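Local coordinates for protein Cfl (Pectobacterium brasiliense, PDB 7A9J) that probably activates carboxylic acids such as coronafacic acid with ATP for ligation, at residues L479-L488 with P498-E506. The protein carries 1 engineered substitution. Numbering follows the deposited sequence.
Sequences LKAETIASYL and PSEYIFIKE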
# COMPACT_ATOMS: atom_id res chain seq x y z
N LEU A 479 34.09 -12.14 -10.53
CA LEU A 479 33.18 -13.27 -10.59
C LEU A 479 33.20 -13.84 -12.00
O LEU A 479 33.00 -13.11 -12.97
CB LEU A 479 31.76 -12.84 -10.21
CG LEU A 479 30.70 -13.92 -10.37
CD1 LEU A 479 31.10 -15.21 -9.65
CD2 LEU A 479 29.37 -13.38 -9.83
N LYS A 480 33.42 -15.15 -12.09
CA LYS A 480 33.47 -15.87 -13.36
C LYS A 480 32.21 -16.71 -13.51
O LYS A 480 31.75 -17.33 -12.55
CB LYS A 480 34.71 -16.77 -13.45
CG LYS A 480 36.00 -16.02 -13.76
CD LYS A 480 37.23 -16.88 -13.46
CE LYS A 480 37.40 -18.01 -14.46
NZ LYS A 480 38.69 -18.72 -14.24
N ALA A 481 31.67 -16.73 -14.73
CA ALA A 481 30.41 -17.42 -15.00
C ALA A 481 30.46 -18.88 -14.59
O ALA A 481 29.44 -19.44 -14.15
CB ALA A 481 30.09 -17.31 -16.49
N GLU A 482 31.62 -19.52 -14.73
CA GLU A 482 31.73 -20.93 -14.40
C GLU A 482 31.38 -21.18 -12.94
O GLU A 482 30.80 -22.22 -12.60
CB GLU A 482 33.15 -21.41 -14.72
CG GLU A 482 33.57 -21.24 -16.21
CD GLU A 482 33.98 -19.81 -16.62
OE1 GLU A 482 34.91 -19.67 -17.45
OE2 GLU A 482 33.37 -18.82 -16.15
N THR A 483 31.70 -20.22 -12.07
CA THR A 483 31.28 -20.31 -10.67
C THR A 483 29.77 -20.42 -10.58
O THR A 483 29.23 -21.22 -9.79
CB THR A 483 31.75 -19.07 -9.90
OG1 THR A 483 33.18 -18.96 -9.99
CG2 THR A 483 31.34 -19.15 -8.42
N ILE A 484 29.06 -19.63 -11.38
CA ILE A 484 27.61 -19.55 -11.30
C ILE A 484 26.98 -20.83 -11.82
O ILE A 484 26.11 -21.42 -11.18
CB ILE A 484 27.11 -18.31 -12.06
CG1 ILE A 484 27.84 -17.07 -11.55
CG2 ILE A 484 25.59 -18.13 -11.90
CD1 ILE A 484 27.38 -15.79 -12.21
N ALA A 485 27.43 -21.29 -13.00
CA ALA A 485 26.84 -22.50 -13.55
C ALA A 485 27.01 -23.67 -12.58
O ALA A 485 26.06 -24.42 -12.31
CB ALA A 485 27.46 -22.81 -14.92
N SER A 486 28.20 -23.83 -11.99
CA SER A 486 28.37 -24.92 -11.04
C SER A 486 27.50 -24.71 -9.81
O SER A 486 26.87 -25.66 -9.32
CB SER A 486 29.85 -25.07 -10.65
OG SER A 486 30.31 -23.95 -9.92
N TYR A 487 27.41 -23.48 -9.31
CA TYR A 487 26.54 -23.18 -8.17
C TYR A 487 25.08 -23.53 -8.47
O TYR A 487 24.38 -24.07 -7.60
CB TYR A 487 26.69 -21.69 -7.80
CG TYR A 487 25.67 -21.16 -6.82
CD1 TYR A 487 25.80 -21.37 -5.45
CD2 TYR A 487 24.58 -20.43 -7.26
CE1 TYR A 487 24.85 -20.87 -4.55
CE2 TYR A 487 23.64 -19.93 -6.38
CZ TYR A 487 23.78 -20.14 -5.04
OH TYR A 487 22.82 -19.62 -4.19
N LEU A 488 24.61 -23.24 -9.69
CA LEU A 488 23.23 -23.57 -10.03
C LEU A 488 23.02 -25.08 -10.18
O LEU A 488 21.93 -25.59 -9.87
CB LEU A 488 22.81 -22.84 -11.31
CG LEU A 488 22.68 -21.32 -11.19
CD1 LEU A 488 22.25 -20.74 -12.52
CD2 LEU A 488 21.67 -20.95 -10.16
N PRO A 498 20.07 -20.57 -16.61
CA PRO A 498 20.30 -19.61 -17.69
C PRO A 498 21.18 -20.24 -18.75
O PRO A 498 22.06 -21.06 -18.45
CB PRO A 498 21.00 -18.43 -16.99
CG PRO A 498 20.51 -18.51 -15.54
CD PRO A 498 20.34 -20.00 -15.27
N SER A 499 20.89 -19.92 -20.00
CA SER A 499 21.80 -20.26 -21.09
C SER A 499 22.95 -19.27 -21.25
O SER A 499 23.91 -19.57 -21.96
CB SER A 499 21.00 -20.32 -22.38
OG SER A 499 20.16 -21.45 -22.40
N GLU A 500 22.89 -18.12 -20.59
CA GLU A 500 23.82 -17.04 -20.85
C GLU A 500 23.82 -16.08 -19.67
O GLU A 500 22.79 -15.88 -19.04
CB GLU A 500 23.40 -16.32 -22.11
CG GLU A 500 24.26 -15.19 -22.53
CD GLU A 500 23.83 -14.73 -23.91
OE1 GLU A 500 23.89 -15.54 -24.85
OE2 GLU A 500 23.37 -13.59 -24.02
N TYR A 501 24.98 -15.50 -19.41
CA TYR A 501 25.19 -14.57 -18.31
C TYR A 501 25.67 -13.24 -18.89
O TYR A 501 26.60 -13.21 -19.70
CB TYR A 501 26.24 -15.16 -17.33
CG TYR A 501 25.74 -16.42 -16.68
CD1 TYR A 501 24.70 -16.35 -15.77
CD2 TYR A 501 26.27 -17.66 -16.99
CE1 TYR A 501 24.20 -17.46 -15.16
CE2 TYR A 501 25.77 -18.82 -16.35
CZ TYR A 501 24.72 -18.69 -15.44
OH TYR A 501 24.16 -19.76 -14.80
N ILE A 502 25.00 -12.15 -18.50
CA ILE A 502 25.42 -10.81 -18.89
C ILE A 502 25.86 -10.09 -17.62
O ILE A 502 25.04 -9.80 -16.74
CB ILE A 502 24.30 -10.04 -19.60
CG1 ILE A 502 23.89 -10.78 -20.88
CG2 ILE A 502 24.77 -8.62 -19.98
CD1 ILE A 502 22.73 -10.14 -21.65
N PHE A 503 27.16 -9.85 -17.49
CA PHE A 503 27.68 -9.17 -16.31
C PHE A 503 27.62 -7.67 -16.56
O PHE A 503 28.18 -7.17 -17.54
CB PHE A 503 29.12 -9.59 -16.00
CG PHE A 503 29.26 -11.03 -15.62
CD1 PHE A 503 29.30 -12.02 -16.59
CD2 PHE A 503 29.32 -11.41 -14.29
CE1 PHE A 503 29.41 -13.35 -16.25
CE2 PHE A 503 29.45 -12.74 -13.94
CZ PHE A 503 29.49 -13.71 -14.92
N ILE A 504 26.95 -6.96 -15.66
CA ILE A 504 26.85 -5.51 -15.72
C ILE A 504 26.86 -5.00 -14.28
O ILE A 504 26.20 -5.59 -13.41
CB ILE A 504 25.58 -5.07 -16.48
CG1 ILE A 504 25.65 -3.59 -16.84
CG2 ILE A 504 24.33 -5.36 -15.70
CD1 ILE A 504 24.50 -3.13 -17.71
N LYS A 505 27.64 -3.97 -13.98
CA LYS A 505 27.77 -3.62 -12.57
C LYS A 505 26.73 -2.60 -12.13
O LYS A 505 26.74 -2.20 -10.96
CB LYS A 505 29.19 -3.16 -12.25
CG LYS A 505 30.13 -4.37 -12.22
CD LYS A 505 31.50 -4.10 -11.62
CE LYS A 505 32.31 -5.39 -11.67
NZ LYS A 505 32.07 -6.11 -12.96
N GLU A 506 25.80 -2.24 -13.00
CA GLU A 506 24.61 -1.51 -12.60
C GLU A 506 23.45 -2.00 -13.46
O GLU A 506 23.50 -1.88 -14.68
CB GLU A 506 24.81 -0.01 -12.77
CG GLU A 506 23.61 0.81 -12.38
CD GLU A 506 23.81 2.28 -12.69
OE1 GLU A 506 24.73 2.60 -13.48
OE2 GLU A 506 23.06 3.11 -12.14
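Ile484 lies over one face of the Tyr501 ring, its CB offset toward the rim and its CG2 3.6 Å from Tyr501 CE1, while Leu488 CD1 lies near the plane of the same ring at its edge, by the Tyr501 OH. Phe503 takes Ala481 CA in plane at its own edge, with Phe503 CZ 3.7 Å from Ala481 N. Leu479 crosses Phe503 at about a right angle, Leu479 CG 4.0 Å from Phe503 CE2. Ile484 divides its branches between the two aromatics: CG2, anti to the backbone N (chi1 -54° for CG1), packs on Tyr501, and the other branch carries CD1 to 4.0 Å from Phe503 CZ. Ala481 CB likewise touches both rings, 3.9 Å from Tyr501 CD2. Beyond the tyrosine, Leu488 CD1 presses against Pro498 CD at 3.4 Å, closer than usual for two carbons. No hydrogen bond crosses this largely buried, apolar contact. The axes of 481-488 and 500-503 make 133° between their N-to-C directions, and the helix packs against the C-terminal-domain sheet in the beta-alpha-beta unit 464-473, 481-491, 500-503. Tyr501 and Phe503 point toward this helix; Ile502 instead touches helix 524-530. Strand 500-503 lies between 464-473 and 533-536, and Phe535 of the latter also touches Ala481.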